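Local coordinates for protein UDP-N-acetylglucosamine pyrophosphorylase (Entamoeba histolytica, PDB 3OC9) that probably catalyses the formation of UDP-N-acetylglucosamine and diphosphate from UTP and N-acetylglucosamine 1-phosphate, at residues A[366-377]-A[393-402]. Numbering follows the deposited sequence.
Sequences GAIVDDSKSPIC and FKGKTIQLPF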
# COMPACT_ATOMS: atom_id res chain seq x y z
N GLY A 366 -8.57 26.73 9.50
CA GLY A 366 -8.78 28.17 9.76
C GLY A 366 -7.54 29.02 9.97
O GLY A 366 -7.65 30.20 10.35
N ALA A 367 -6.36 28.44 9.76
CA ALA A 367 -5.10 29.18 9.93
C ALA A 367 -4.70 29.98 8.69
O ALA A 367 -5.19 29.70 7.59
CB ALA A 367 -3.97 28.24 10.34
N ILE A 368 -3.84 30.98 8.88
CA ILE A 368 -3.24 31.74 7.77
C ILE A 368 -1.77 31.35 7.68
O ILE A 368 -1.06 31.41 8.68
CB ILE A 368 -3.38 33.29 7.97
CG1 ILE A 368 -4.86 33.70 8.02
CG2 ILE A 368 -2.66 34.07 6.86
CD1 ILE A 368 -5.51 33.55 9.41
N VAL A 369 -1.31 30.93 6.50
CA VAL A 369 0.06 30.41 6.33
C VAL A 369 0.90 31.28 5.40
O VAL A 369 0.51 31.57 4.27
CB VAL A 369 0.08 28.92 5.84
CG1 VAL A 369 1.51 28.39 5.70
CG2 VAL A 369 -0.71 28.03 6.79
N ASP A 370 2.07 31.68 5.90
CA ASP A 370 3.02 32.54 5.19
C ASP A 370 4.26 31.72 4.80
O ASP A 370 5.07 31.39 5.67
CB ASP A 370 3.38 33.72 6.10
CG ASP A 370 4.46 34.64 5.52
OD1 ASP A 370 5.02 34.35 4.44
OD2 ASP A 370 4.74 35.67 6.17
N ASP A 371 4.39 31.39 3.51
CA ASP A 371 5.51 30.54 3.03
C ASP A 371 6.64 31.27 2.29
O ASP A 371 7.43 30.65 1.57
CB ASP A 371 4.99 29.32 2.22
CG ASP A 371 4.33 29.71 0.89
OD1 ASP A 371 4.43 30.87 0.46
OD2 ASP A 371 3.71 28.82 0.25
N SER A 372 6.74 32.59 2.49
CA SER A 372 7.66 33.44 1.73
C SER A 372 9.15 33.16 1.96
O SER A 372 9.97 33.41 1.07
CB SER A 372 7.36 34.92 2.00
OG SER A 372 7.77 35.28 3.31
N LYS A 373 9.50 32.63 3.13
CA LYS A 373 10.91 32.40 3.49
C LYS A 373 11.34 30.93 3.47
O LYS A 373 12.54 30.63 3.42
CB LYS A 373 11.20 32.98 4.87
N SER A 374 10.38 30.01 3.54
CA SER A 374 10.67 28.59 3.71
C SER A 374 9.49 27.74 3.26
O SER A 374 8.35 28.18 3.40
CB SER A 374 10.99 28.28 5.19
OG SER A 374 11.12 26.88 5.42
N PRO A 375 9.75 26.53 2.71
CA PRO A 375 8.63 25.63 2.40
C PRO A 375 8.32 24.55 3.47
O PRO A 375 7.36 23.79 3.30
CB PRO A 375 9.10 24.95 1.11
CG PRO A 375 10.58 24.81 1.32
CD PRO A 375 11.02 26.02 2.15
N ILE A 376 9.11 24.49 4.54
CA ILE A 376 9.03 23.39 5.54
C ILE A 376 7.76 23.43 6.42
O ILE A 376 7.51 24.41 7.11
CB ILE A 376 10.30 23.34 6.43
CG1 ILE A 376 11.55 23.22 5.56
CG2 ILE A 376 10.23 22.19 7.48
CD1 ILE A 376 12.84 23.44 6.28
N CYS A 377 6.97 22.35 6.37
CA CYS A 377 5.78 22.20 7.22
C CYS A 377 5.65 20.70 7.56
O CYS A 377 5.17 19.94 6.72
CB CYS A 377 4.53 22.71 6.49
SG CYS A 377 2.96 22.82 7.44
N PHE A 393 -5.25 26.07 16.03
CA PHE A 393 -4.65 27.10 15.17
C PHE A 393 -5.66 27.93 14.36
O PHE A 393 -5.27 28.72 13.50
CB PHE A 393 -3.58 26.49 14.24
CG PHE A 393 -2.52 25.69 14.96
CD1 PHE A 393 -1.49 26.32 15.65
CD2 PHE A 393 -2.54 24.30 14.92
CE1 PHE A 393 -0.50 25.58 16.30
CE2 PHE A 393 -1.56 23.54 15.58
CZ PHE A 393 -0.54 24.19 16.27
N LYS A 394 -6.96 27.77 14.64
CA LYS A 394 -7.99 28.58 13.97
C LYS A 394 -7.77 30.07 14.28
O LYS A 394 -7.62 30.46 15.44
CB LYS A 394 -9.40 28.15 14.39
CG LYS A 394 -10.53 28.90 13.67
CD LYS A 394 -11.92 28.34 14.01
CE LYS A 394 -12.58 29.12 15.15
NZ LYS A 394 -13.26 30.36 14.66
N GLY A 395 -7.71 30.89 13.22
CA GLY A 395 -7.49 32.34 13.35
C GLY A 395 -6.08 32.78 13.69
O GLY A 395 -5.85 33.96 13.98
N LYS A 396 -5.12 31.86 13.65
CA LYS A 396 -3.72 32.16 13.95
C LYS A 396 -2.86 32.32 12.69
O LYS A 396 -3.15 31.71 11.66
CB LYS A 396 -3.12 31.10 14.88
CG LYS A 396 -3.91 30.82 16.15
CD LYS A 396 -3.94 32.02 17.09
CE LYS A 396 -4.94 31.82 18.23
NZ LYS A 396 -4.80 32.87 19.30
N THR A 397 -1.81 33.14 12.78
CA THR A 397 -0.90 33.38 11.64
C THR A 397 0.41 32.60 11.84
O THR A 397 1.12 32.80 12.83
CB THR A 397 -0.65 34.91 11.38
OG1 THR A 397 -1.84 35.51 10.85
CG2 THR A 397 0.47 35.14 10.36
N ILE A 398 0.71 31.70 10.90
CA ILE A 398 1.90 30.84 10.98
C ILE A 398 2.90 31.17 9.87
O ILE A 398 2.54 31.18 8.69
CB ILE A 398 1.51 29.33 10.87
CG1 ILE A 398 0.52 28.93 11.98
CG2 ILE A 398 2.76 28.45 10.89
CD1 ILE A 398 -0.20 27.58 11.73
N GLN A 399 4.16 31.40 10.27
CA GLN A 399 5.25 31.68 9.33
C GLN A 399 6.24 30.51 9.26
O GLN A 399 6.94 30.24 10.23
CB GLN A 399 5.98 32.99 9.71
CG GLN A 399 7.19 33.34 8.83
CD GLN A 399 7.83 34.69 9.19
OE1 GLN A 399 7.16 35.72 9.26
NE2 GLN A 399 9.14 34.67 9.41
N LEU A 400 6.27 29.82 8.11
CA LEU A 400 7.14 28.64 7.93
C LEU A 400 8.61 29.04 8.11
O LEU A 400 8.97 30.18 7.80
CB LEU A 400 6.91 27.99 6.55
CG LEU A 400 5.49 27.54 6.20
CD1 LEU A 400 5.45 26.76 4.88
CD2 LEU A 400 4.91 26.69 7.33
N PRO A 401 9.45 28.12 8.64
CA PRO A 401 9.23 26.70 9.00
C PRO A 401 8.31 26.44 10.20
O PRO A 401 8.35 27.18 11.20
CB PRO A 401 10.64 26.19 9.32
CG PRO A 401 11.59 27.23 8.77
CD PRO A 401 10.85 28.52 8.89
N PHE A 402 7.51 25.37 10.09
CA PHE A 402 6.59 24.92 11.15
C PHE A 402 6.82 23.42 11.38
O PHE A 402 6.84 22.65 10.41
CB PHE A 402 5.14 25.19 10.73
CG PHE A 402 4.09 24.73 11.72
CD1 PHE A 402 3.78 25.51 12.84
CD2 PHE A 402 3.39 23.55 11.51
CE1 PHE A 402 2.79 25.10 13.76
CE2 PHE A 402 2.40 23.13 12.41
CZ PHE A 402 2.10 23.91 13.54
O HOH W 1 7.90 31.46 5.44
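Ile368, Val369 and Asp370 pair in parallel with Thr397, Ile398 and Gln399 as a small two-stranded sheet, and after a bend in each segment the parallel pairing resumes at Cys377 and Phe402. The axes of 368-370 and 397-399 approach to 4.8 Å at 21°. As expected of parallel strands, Ile368 reaches two different partners: its N donates to Lys396 O (3.0 Å) and its O accepts from Ile398 N. The pattern repeats through Asp370 N to Ile398 O and Leu400 N to Asp370 O. It ends at Ile368 N; Gly395 N, within the type II turn from Phe393 to Lys396, reaches Gly366 O off-register from above the carbonyl plane. Gly366 closes the preceding helix in a Schellman motif. Beyond the bends, Phe402 N donates to Ile376 O (3.1 Å).

Leu400 covers the most surface, wedging into the bend of 371-377. Chi1 of -57° sets its CG anti to the carbonyl carbon; from there CD1 lies against Asp371 CB (3.7 Å) and CD2 against Ile376 O and Cys377 CB, while Val369 CG1 crosses it at CG. Val369, Ile398 and Leu400 also touch helix 347-364, so this face packs on that helix. Ile398 CD1 meets Ala367 CB at 4.1 Å. On the other face, Asp370 and Gln399 run side by side, with Asp370 OD2 facing Gln399 OE1, oxygen to oxygen, without bonding; Asp370 OD1 accepts from Ser372 N and Ser372 OG, the former closing an Asx turn. A water donates to Asp370 O and Leu400 O and accepts from Lys373 N. The peptide before Pro401 is cis, and the Pro401 ring lies against Ser374, with Ser374 OG 3.4 Å from Pro401 CG; that OG accepts from Ile376 N in an ST turn. Cys377 SG approaches the Phe402 ring obliquely, 4.2 Å from Phe402 CD2.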